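Local structure of phage tail sheath protein (3HXL) at residues N102-K108 / N156-S162; D394-N398 / A422-D426; A291-R297 / T315-A321; A194-F198 / D226-K230. The protein probably forms the repeating subunit of a contractile, phage-type tail sheath. All coordinates share one frame; numbering follows the deposited sequence.

Contact 1 of 4, residues N102-K108 / N156-S162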
# COMPACT_ATOMS: atom_id res chain seq x y z
N ASN A 102 17.71 32.49 -25.08
CA ASN A 102 17.65 32.99 -23.72
C ASN A 102 16.79 32.09 -22.83
O ASN A 102 16.89 32.13 -21.61
CB ASN A 102 17.09 34.41 -23.70
CG ASN A 102 17.94 35.39 -24.49
OD1 ASN A 102 19.14 35.50 -24.27
ND2 ASN A 102 17.31 36.11 -25.42
N LEU A 103 15.95 31.29 -23.47
CA LEU A 103 15.03 30.41 -22.76
C LEU A 103 15.58 29.05 -22.36
O LEU A 103 16.22 28.36 -23.16
CB LEU A 103 13.77 30.18 -23.59
CG LEU A 103 12.71 29.26 -22.98
CD1 LEU A 103 12.08 29.93 -21.78
CD2 LEU A 103 11.64 28.94 -24.03
N THR A 104 15.32 28.67 -21.12
CA THR A 104 15.73 27.36 -20.63
C THR A 104 14.45 26.70 -20.15
O THR A 104 13.63 27.32 -19.47
CB THR A 104 16.74 27.47 -19.47
OG1 THR A 104 18.02 27.87 -19.98
CG2 THR A 104 16.88 26.13 -18.76
N VAL A 105 14.26 25.45 -20.56
CA VAL A 105 13.08 24.67 -20.19
C VAL A 105 13.59 23.47 -19.41
O VAL A 105 14.40 22.68 -19.92
CB VAL A 105 12.32 24.15 -21.43
CG1 VAL A 105 11.03 23.48 -21.00
CG2 VAL A 105 12.04 25.30 -22.38
N THR A 106 13.12 23.33 -18.18
CA THR A 106 13.54 22.26 -17.30
C THR A 106 12.35 21.43 -16.82
O THR A 106 11.31 21.98 -16.44
CB THR A 106 14.28 22.84 -16.08
OG1 THR A 106 15.29 23.76 -16.54
CG2 THR A 106 14.94 21.74 -15.26
N ALA A 107 12.51 20.11 -16.84
CA ALA A 107 11.46 19.20 -16.40
C ALA A 107 11.03 19.53 -14.98
O ALA A 107 11.84 19.97 -14.15
CB ALA A 107 11.96 17.76 -16.47
N LYS A 108 9.74 19.32 -14.68
CA LYS A 108 9.21 19.60 -13.36
C LYS A 108 9.81 18.66 -12.32
O LYS A 108 10.11 19.06 -11.19
CB LYS A 108 7.68 19.45 -13.36
CG LYS A 108 7.01 19.85 -12.06
CD LYS A 108 5.49 19.76 -12.18
CE LYS A 108 4.79 20.20 -10.90
NZ LYS A 108 3.31 20.08 -11.04
N ASN A 156 3.95 24.81 -16.57
CA ASN A 156 2.84 23.90 -16.80
C ASN A 156 3.07 22.63 -15.98
O ASN A 156 3.96 22.60 -15.14
CB ASN A 156 2.69 23.58 -18.29
CG ASN A 156 3.97 23.05 -18.92
OD1 ASN A 156 4.56 22.09 -18.45
ND2 ASN A 156 4.38 23.68 -20.01
N ASP A 157 2.27 21.60 -16.22
CA ASP A 157 2.42 20.37 -15.44
C ASP A 157 3.65 19.55 -15.83
O ASP A 157 3.96 18.54 -15.20
CB ASP A 157 1.17 19.49 -15.56
CG ASP A 157 -0.10 20.21 -15.15
OD1 ASP A 157 -0.06 21.00 -14.19
OD2 ASP A 157 -1.14 19.97 -15.80
N TRP A 158 4.37 19.99 -16.86
CA TRP A 158 5.54 19.25 -17.31
C TRP A 158 6.89 19.94 -17.18
O TRP A 158 7.89 19.28 -16.89
CB TRP A 158 5.36 18.83 -18.76
CG TRP A 158 4.26 17.86 -18.95
CD1 TRP A 158 2.96 18.13 -19.25
CD2 TRP A 158 4.37 16.44 -18.85
NE1 TRP A 158 2.24 16.96 -19.35
CE2 TRP A 158 3.09 15.90 -19.11
CE3 TRP A 158 5.43 15.56 -18.58
CZ2 TRP A 158 2.83 14.53 -19.10
CZ3 TRP A 158 5.17 14.19 -18.56
CH2 TRP A 158 3.89 13.69 -18.82
N VAL A 159 6.92 21.25 -17.40
CA VAL A 159 8.18 21.98 -17.31
C VAL A 159 8.09 23.35 -16.66
O VAL A 159 7.01 23.91 -16.48
CB VAL A 159 8.81 22.18 -18.71
CG1 VAL A 159 9.04 20.84 -19.38
CG2 VAL A 159 7.92 23.07 -19.56
N ILE A 160 9.26 23.87 -16.32
CA ILE A 160 9.41 25.19 -15.71
C ILE A 160 10.24 26.01 -16.69
O ILE A 160 11.27 25.54 -17.17
CB ILE A 160 10.17 25.12 -14.36
CG1 ILE A 160 9.40 24.25 -13.36
CG2 ILE A 160 10.38 26.52 -13.81
CD1 ILE A 160 8.05 24.80 -12.97
N PHE A 161 9.78 27.21 -17.00
CA PHE A 161 10.49 28.08 -17.92
C PHE A 161 11.39 29.04 -17.15
O PHE A 161 10.99 29.59 -16.13
CB PHE A 161 9.49 28.88 -18.77
CG PHE A 161 8.60 28.03 -19.62
CD1 PHE A 161 9.09 27.42 -20.76
CD2 PHE A 161 7.28 27.82 -19.26
CE1 PHE A 161 8.27 26.61 -21.55
CE2 PHE A 161 6.44 27.01 -20.03
CZ PHE A 161 6.94 26.41 -21.18
N SER A 162 12.61 29.23 -17.64
CA SER A 162 13.56 30.13 -16.99
C SER A 162 14.32 30.95 -18.02
O SER A 162 14.41 30.57 -19.20
CB SER A 162 14.54 29.33 -16.13
OG SER A 162 15.27 28.40 -16.91
O HOH W 1 13.91 26.24 -16.59
O HOH W 2 3.08 22.57 -12.39

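Contact 2 of 4, residues D394-N398 / A422-D426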
# COMPACT_ATOMS: atom_id res chain seq x y z
N ASP A 394 -19.53 -13.72 10.05
CA ASP A 394 -18.82 -14.98 9.94
C ASP A 394 -17.29 -14.86 10.01
O ASP A 394 -16.57 -15.59 9.32
CB ASP A 394 -19.23 -15.71 8.65
CG ASP A 394 -20.72 -16.01 8.60
OD1 ASP A 394 -21.24 -16.67 9.52
OD2 ASP A 394 -21.39 -15.58 7.62
N ALA A 395 -16.80 -13.93 10.83
CA ALA A 395 -15.36 -13.74 11.01
C ALA A 395 -14.92 -14.68 12.13
O ALA A 395 -13.82 -15.23 12.11
CB ALA A 395 -15.06 -12.29 11.38
N ILE A 396 -15.80 -14.86 13.12
CA ILE A 396 -15.53 -15.77 14.22
C ILE A 396 -16.77 -16.63 14.43
O ILE A 396 -17.82 -16.36 13.84
CB ILE A 396 -15.24 -15.03 15.55
CG1 ILE A 396 -16.47 -14.22 15.98
CG2 ILE A 396 -14.02 -14.12 15.37
CD1 ILE A 396 -16.35 -13.59 17.36
N LYS A 397 -16.65 -17.65 15.26
CA LYS A 397 -17.76 -18.54 15.51
C LYS A 397 -17.77 -19.00 16.95
O LYS A 397 -16.79 -18.85 17.68
CB LYS A 397 -17.68 -19.75 14.58
CG LYS A 397 -16.35 -20.48 14.66
CD LYS A 397 -16.24 -21.52 13.56
CE LYS A 397 -14.91 -22.25 13.63
NZ LYS A 397 -14.76 -22.98 14.91
N ASN A 398 -18.90 -19.57 17.36
CA ASN A 398 -19.06 -20.09 18.71
C ASN A 398 -18.76 -19.05 19.79
O ASN A 398 -18.19 -19.38 20.83
CB ASN A 398 -18.16 -21.31 18.91
CG ASN A 398 -18.34 -22.36 17.83
OD1 ASN A 398 -19.46 -22.64 17.40
ND2 ASN A 398 -17.23 -22.95 17.38
N ALA A 422 -11.87 -15.82 21.34
CA ALA A 422 -12.34 -15.60 19.99
C ALA A 422 -11.99 -16.84 19.19
O ALA A 422 -10.88 -17.35 19.27
CB ALA A 422 -11.65 -14.39 19.39
N TRP A 423 -12.96 -17.33 18.42
CA TRP A 423 -12.75 -18.52 17.61
C TRP A 423 -12.85 -18.16 16.13
O TRP A 423 -13.94 -18.05 15.58
CB TRP A 423 -13.81 -19.56 17.96
CG TRP A 423 -13.30 -20.96 17.92
CD1 TRP A 423 -12.45 -21.51 17.00
CD2 TRP A 423 -13.64 -22.01 18.83
NE1 TRP A 423 -12.24 -22.83 17.29
CE2 TRP A 423 -12.95 -23.17 18.41
CE3 TRP A 423 -14.45 -22.09 19.97
CZ2 TRP A 423 -13.05 -24.39 19.08
CZ3 TRP A 423 -14.56 -23.31 20.64
CH2 TRP A 423 -13.86 -24.44 20.19
N PRO A 424 -11.70 -17.97 15.46
CA PRO A 424 -11.70 -17.63 14.03
C PRO A 424 -12.35 -18.76 13.24
O PRO A 424 -12.14 -19.93 13.56
CB PRO A 424 -10.21 -17.49 13.71
CG PRO A 424 -9.63 -17.02 15.00
CD PRO A 424 -10.33 -17.91 16.01
N VAL A 425 -13.12 -18.41 12.22
CA VAL A 425 -13.79 -19.42 11.40
C VAL A 425 -12.82 -20.44 10.81
O VAL A 425 -13.12 -21.64 10.75
CB VAL A 425 -14.57 -18.78 10.25
CG1 VAL A 425 -15.79 -18.07 10.79
CG2 VAL A 425 -13.67 -17.80 9.50
N ASP A 426 -11.65 -19.97 10.38
CA ASP A 426 -10.66 -20.87 9.80
C ASP A 426 -9.68 -21.34 10.88
O ASP A 426 -8.47 -21.17 10.75
CB ASP A 426 -9.91 -20.17 8.66
CG ASP A 426 -9.22 -18.89 9.11
OD1 ASP A 426 -9.87 -18.05 9.77
OD2 ASP A 426 -8.02 -18.73 8.78
O HOH W 3 -15.62 -16.71 19.00

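Contact 3 of 4, residues A291-R297 / T315-A321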
# COMPACT_ATOMS: atom_id res chain seq x y z
N ALA A 291 -4.23 -13.07 -14.42
CA ALA A 291 -3.22 -14.10 -14.64
C ALA A 291 -3.77 -15.39 -15.24
O ALA A 291 -4.87 -15.83 -14.89
CB ALA A 291 -2.51 -14.41 -13.33
N VAL A 292 -3.00 -16.01 -16.12
CA VAL A 292 -3.44 -17.25 -16.74
C VAL A 292 -2.49 -18.42 -16.51
O VAL A 292 -2.78 -19.55 -16.92
CB VAL A 292 -3.67 -17.05 -18.26
CG1 VAL A 292 -4.73 -15.97 -18.47
CG2 VAL A 292 -2.37 -16.66 -18.96
N ASP A 293 -1.37 -18.17 -15.85
CA ASP A 293 -0.40 -19.22 -15.58
C ASP A 293 0.52 -18.70 -14.47
O ASP A 293 0.41 -17.55 -14.07
CB ASP A 293 0.41 -19.52 -16.86
CG ASP A 293 1.01 -20.92 -16.87
OD1 ASP A 293 1.04 -21.58 -15.81
OD2 ASP A 293 1.47 -21.36 -17.95
N VAL A 294 1.41 -19.55 -13.97
CA VAL A 294 2.33 -19.12 -12.93
C VAL A 294 3.76 -19.34 -13.43
O VAL A 294 3.98 -20.13 -14.36
CB VAL A 294 2.10 -19.91 -11.60
CG1 VAL A 294 0.63 -19.84 -11.22
CG2 VAL A 294 2.53 -21.37 -11.76
N ALA A 295 4.72 -18.64 -12.84
CA ALA A 295 6.11 -18.78 -13.26
C ALA A 295 7.07 -18.54 -12.09
O ALA A 295 7.16 -17.43 -11.57
CB ALA A 295 6.42 -17.82 -14.40
N PRO A 296 7.83 -19.57 -11.70
CA PRO A 296 7.76 -20.90 -12.31
C PRO A 296 6.69 -21.80 -11.72
O PRO A 296 5.99 -21.43 -10.77
CB PRO A 296 9.16 -21.45 -12.04
CG PRO A 296 9.45 -20.90 -10.68
CD PRO A 296 8.99 -19.46 -10.80
N ARG A 297 6.55 -22.99 -12.30
CA ARG A 297 5.60 -23.98 -11.83
C ARG A 297 6.37 -24.94 -10.94
O ARG A 297 7.59 -25.07 -11.08
CB ARG A 297 4.99 -24.75 -13.00
CG ARG A 297 4.01 -23.94 -13.83
CD ARG A 297 3.32 -24.84 -14.84
NE ARG A 297 2.17 -24.20 -15.46
CZ ARG A 297 1.34 -24.82 -16.29
NH1 ARG A 297 1.55 -26.09 -16.61
NH2 ARG A 297 0.30 -24.17 -16.81
N THR A 315 -0.36 -21.41 -7.99
CA THR A 315 -0.40 -22.69 -8.68
C THR A 315 -1.34 -22.53 -9.87
O THR A 315 -2.43 -21.96 -9.74
CB THR A 315 -0.91 -23.81 -7.74
OG1 THR A 315 -0.02 -23.94 -6.62
CG2 THR A 315 -0.99 -25.14 -8.49
N ALA A 316 -0.92 -23.02 -11.02
CA ALA A 316 -1.73 -22.92 -12.24
C ALA A 316 -2.86 -23.94 -12.22
O ALA A 316 -2.66 -25.09 -11.84
CB ALA A 316 -0.86 -23.12 -13.47
N SER A 317 -4.05 -23.51 -12.65
CA SER A 317 -5.21 -24.39 -12.69
C SER A 317 -6.31 -23.79 -13.55
O SER A 317 -6.70 -22.64 -13.35
CB SER A 317 -5.74 -24.62 -11.27
OG SER A 317 -6.97 -25.33 -11.29
N ASP A 318 -6.80 -24.55 -14.53
CA ASP A 318 -7.87 -24.08 -15.41
C ASP A 318 -7.57 -22.69 -15.99
O ASP A 318 -8.43 -21.81 -16.00
CB ASP A 318 -9.19 -24.05 -14.62
CG ASP A 318 -10.40 -23.83 -15.51
OD1 ASP A 318 -10.62 -24.63 -16.44
OD2 ASP A 318 -11.15 -22.85 -15.26
N ASN A 319 -6.34 -22.50 -16.46
CA ASN A 319 -5.89 -21.25 -17.05
C ASN A 319 -5.92 -20.06 -16.10
O ASN A 319 -6.17 -18.92 -16.51
CB ASN A 319 -6.70 -20.92 -18.30
CG ASN A 319 -6.59 -21.99 -19.37
OD1 ASN A 319 -5.49 -22.38 -19.76
ND2 ASN A 319 -7.73 -22.48 -19.84
N GLN A 320 -5.66 -20.32 -14.83
CA GLN A 320 -5.62 -19.27 -13.82
C GLN A 320 -4.45 -19.52 -12.87
O GLN A 320 -3.93 -20.63 -12.80
CB GLN A 320 -6.93 -19.24 -13.02
CG GLN A 320 -8.17 -18.97 -13.85
CD GLN A 320 -9.40 -18.77 -13.00
OE1 GLN A 320 -9.69 -19.57 -12.10
NE2 GLN A 320 -10.15 -17.70 -13.27
N ALA A 321 -4.04 -18.47 -12.17
CA ALA A 321 -2.96 -18.55 -11.20
C ALA A 321 -3.64 -18.46 -9.84
O ALA A 321 -4.01 -17.37 -9.40
CB ALA A 321 -2.00 -17.39 -11.39
O HOH W 4 -5.80 -15.99 -12.29
O HOH W 5 -3.21 -20.48 -19.36

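Contact 4 of 4, residues A194-F198 / D226-K230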
# COMPACT_ATOMS: atom_id res chain seq x y z
N ALA A 194 8.35 7.71 7.01
CA ALA A 194 7.19 8.45 6.51
C ALA A 194 5.90 7.64 6.56
O ALA A 194 4.85 8.15 6.93
CB ALA A 194 7.44 8.92 5.09
N VAL A 195 5.98 6.36 6.19
CA VAL A 195 4.79 5.53 6.19
C VAL A 195 4.30 5.22 7.60
O VAL A 195 3.10 5.08 7.83
CB VAL A 195 5.04 4.19 5.45
CG1 VAL A 195 5.97 3.29 6.25
CG2 VAL A 195 3.71 3.50 5.19
N GLU A 196 5.23 5.14 8.55
CA GLU A 196 4.88 4.84 9.93
C GLU A 196 3.87 5.82 10.51
O GLU A 196 3.15 5.49 11.45
CB GLU A 196 6.14 4.85 10.80
CG GLU A 196 6.01 3.98 12.02
CD GLU A 196 7.18 4.12 12.97
OE1 GLU A 196 8.33 4.13 12.49
OE2 GLU A 196 6.93 4.19 14.19
N ILE A 197 3.83 7.02 9.95
CA ILE A 197 2.91 8.04 10.43
C ILE A 197 1.53 7.93 9.78
O ILE A 197 0.57 8.54 10.25
CB ILE A 197 3.50 9.44 10.16
CG1 ILE A 197 4.89 9.54 10.80
CG2 ILE A 197 2.60 10.51 10.76
CD1 ILE A 197 5.67 10.77 10.39
N PHE A 198 1.42 7.14 8.71
CA PHE A 198 0.14 6.96 8.03
C PHE A 198 -0.59 5.74 8.57
O PHE A 198 -0.01 4.88 9.23
CB PHE A 198 0.34 6.76 6.52
CG PHE A 198 0.57 8.03 5.75
CD1 PHE A 198 1.82 8.64 5.75
CD2 PHE A 198 -0.46 8.60 5.00
CE1 PHE A 198 2.04 9.81 5.02
CE2 PHE A 198 -0.25 9.76 4.27
CZ PHE A 198 1.01 10.37 4.28
N ASP A 226 5.56 -4.00 19.29
CA ASP A 226 6.10 -3.01 20.22
C ASP A 226 5.27 -1.73 20.21
O ASP A 226 5.23 -1.00 21.20
CB ASP A 226 7.56 -2.70 19.89
CG ASP A 226 8.46 -3.91 20.02
OD1 ASP A 226 8.31 -4.66 21.01
OD2 ASP A 226 9.33 -4.11 19.15
N GLU A 227 4.60 -1.47 19.09
CA GLU A 227 3.79 -0.26 18.95
C GLU A 227 2.29 -0.57 18.93
O GLU A 227 1.46 0.34 19.04
CB GLU A 227 4.16 0.47 17.65
CG GLU A 227 5.66 0.55 17.36
CD GLU A 227 6.37 1.64 18.13
OE1 GLU A 227 6.15 1.74 19.36
OE2 GLU A 227 7.16 2.39 17.51
N GLY A 228 1.93 -1.84 18.78
CA GLY A 228 0.52 -2.20 18.74
C GLY A 228 -0.12 -1.72 17.45
O GLY A 228 -1.34 -1.54 17.38
N LYS A 229 0.70 -1.51 16.43
CA LYS A 229 0.20 -1.07 15.13
C LYS A 229 0.27 -2.29 14.22
O LYS A 229 1.30 -2.56 13.60
CB LYS A 229 1.06 0.07 14.57
CG LYS A 229 0.43 0.77 13.39
CD LYS A 229 1.33 1.85 12.83
CE LYS A 229 0.64 2.58 11.69
NZ LYS A 229 1.61 3.39 10.90
N LYS A 230 -0.83 -3.02 14.14
CA LYS A 230 -0.89 -4.24 13.36
C LYS A 230 -0.96 -4.02 11.85
O LYS A 230 -1.96 -3.53 11.31
CB LYS A 230 -2.07 -5.09 13.84
CG LYS A 230 -2.06 -5.36 15.35
CD LYS A 230 -0.86 -6.21 15.79
CE LYS A 230 -0.86 -6.42 17.31
NZ LYS A 230 0.19 -7.37 17.77

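Contact 1 of 4, residues N102-K108 / N156-S162
Val105 and Val159 meet through methyls on the inner side of an antiparallel strand pair, with Val105 CG1 only 3.4 Å from Val159 CB, tighter than ordinary carbon contact. The other branch, Val105 CG2, lies alongside the Phe161 ring, 4.0 Å from its CD1, while Leu103 CD1 crosses toward the same ring atom at an oblique slant. On the reverse side, which carries Thr104, Thr106, Ile160 and Ser162, Ser162 OG stands 3.1 Å from Thr104 CB; chi1 of 60° sets OG between the backbone N and the carbonyl carbon. One water joins Thr106 OG1 and Ser162 OG and donates to the carbonyls of Thr104 and Ile160. Paired backbone bonds at Thr104-Ser162 and Thr106-Ile160 fix the register, and Lys108 N extends it to Trp158 O at 2.9 Å. Just before strand 159-162, Asn156 OD1 accepts from Trp158 N at 2.6 Å, an Asx turn, extended to an Asx motif by Val159 N at 2.7 Å. Leu119 and Val133, from the facing four-stranded sheet, close over Val105 and Phe161 respectively. The contact is thus two-sided in its chemistry: hydrocarbon toward the sandwich interior, hydroxyls, a bound water and the Ile160 side chain on the other face.

Contact 2 of 4, residues D394-N398 / A422-D426
The backbones of Ile396 and Pro424 run past each other in a single bridge, with Lys397 N giving a bond of 2.8 Å to Trp423 O in the carbonyl plane and Val425 N a longer one of 3.3 Å to Ala395 O, reached from above that carbonyl's plane. A water extends the pairing by one step, accepting from Trp423 N and donating to Lys397 O. Among the side chains, Lys397 does most of the work. Its CG sits between the backbone N and the carbonyl carbon (chi1 54°), the chain then runs extended past Val425, and a bend at its last torsion turns the ammonium over the indole. There Lys397 NZ makes a cation-pi contact, 3.6 Å from the centroid of the five-membered ring of Trp423 and 21° off the ring normal. The same nitrogen has a weak hydrogen bond to Ser427 O, so the ammonium probably divides its interaction between the ring face and that carbonyl. Asn398 comes over the same indole face above the six-membered ring, its ND2 3.9 Å from Trp423 CE3, and its amide plane stands nearly upright on the ring at 81°. At the other end the methyls of Val425 rest against Asp394 O. Ile396 turns to helices 344-364 and 373-392, packing on Val349 and Met387. Asp394, with positive phi, is the C-prime residue of a Schellman motif ending helix 373-392, and the bridge fastens the chain leaving that helix to the connection between strands 415-422 and 431-438 in the sheath C-terminal domain.

Contact 3 of 4, residues A291-R297 / T315-A321
Asp293 and Val294 carry the contact to Ala316 and Ala321 through their first torsions: the Asp293 carboxylate swings away from its own backbone N (chi1 -157°), and Val294 directs CG1 opposite its carbonyl carbon (-52°). Asp293 sits at a corner of the chain, where it and Val292 form a classic beta bulge opposite Val254 of strand 246-255; Val294 follows, and both pack against the beta hairpin 314-323, whose type I' turn spans Ser317 to Gln320. Val294 CG1 lies against the hairpin, touching both strands, 3.5 Å from Ala316 N and 3.6 Å from Ala321 CB. The Ala321 methyl also meets Ala291 CB, and Val253 of strand 246-255 touches both alanines, which makes this the apolar part of the interface. No direct hydrogen bond joins the segments. Instead, one water accepts from Ala321 N and donates to Ala291 O, and a second donates to both Val292 O and Asn319 OD1. A CA-H...O contact adds to these, Val292 CA standing 3.2 Å from Asn319 O. The polar end of Asp293 is held within its own segment: Arg297 grips OD1 side-on, the oxygen lying in the guanidinium plane, with NE on the syn lone pair and NH2 above the carboxylate plane, while Val294 N donates from the anti side, tilted out of that plane. Three donors on one oxygen would be expected to stabilise the carboxylate's negative charge and restrict its rotation. The Ala316 methyl abuts this ion pair, its CB 3.4 Å from Asp293 OD1 and 3.7 Å from Arg297 NH2.

Contact 4 of 4, residues A194-F198 / D226-K230
Lys229 reaches from the chain just beyond helix 210-227 to the end of helix 185-195, where its ammonium meets the carbonyls of a type I beta turn, Val195 to Phe198, in the subtilisin-like domain. Its CB points toward that turn, and with every torsion near 180° (chi1 -167°) the chain is a straight rod. The shaft passes Leu223 and Phe200 on the way, so its hydrocarbon part has apolar company. The first atom to come close to the turn is Lys229 CE, 3.4 Å from Phe198 O. At the tip, Lys229 NZ donates to Glu196 O at 2.7 Å, from well above that carbonyl's plane, and to Phe198 O at 2.8 Å, almost in line with the C=O bond. The partial negative charge expected at a helix C-terminus, with two converging carbonyl oxygens, probably favours the ammonium. Gly228, with positive phi, makes the turn out of helix 210-227 that precedes the lysine. Beside this grip two acidic side chains approach at about a right angle. Arg222 forms long, weak ion pairs with both Glu196 and Glu227, which should ease the repulsion between their like charges. Their nearest oxygens, Glu196 OE2 and Glu227 OE2, remain 3.8 Å apart.

The four contacts are spread over an elongated chain and none touches another. Contact 1 belongs to the beta-sandwich domain, contacts 3 and 4 to the subtilisin-like domain, and contact 2 to the C-terminal domain. Contacts 1 and 2 lie on opposite sides of the chain's centre, about 59 Å apart between centres. Contact 4 is the most central, about 13 Å from the middle of the chain, and its nearest atoms come within about 14 Å of contact 2 and 18 Å of contact 1. Contact 3, though in the same domain as contact 4, is about 35 Å from it between centres. Along the chain they follow in series, contact 1, then 4, then 3, then 2, each tying together parts of one domain.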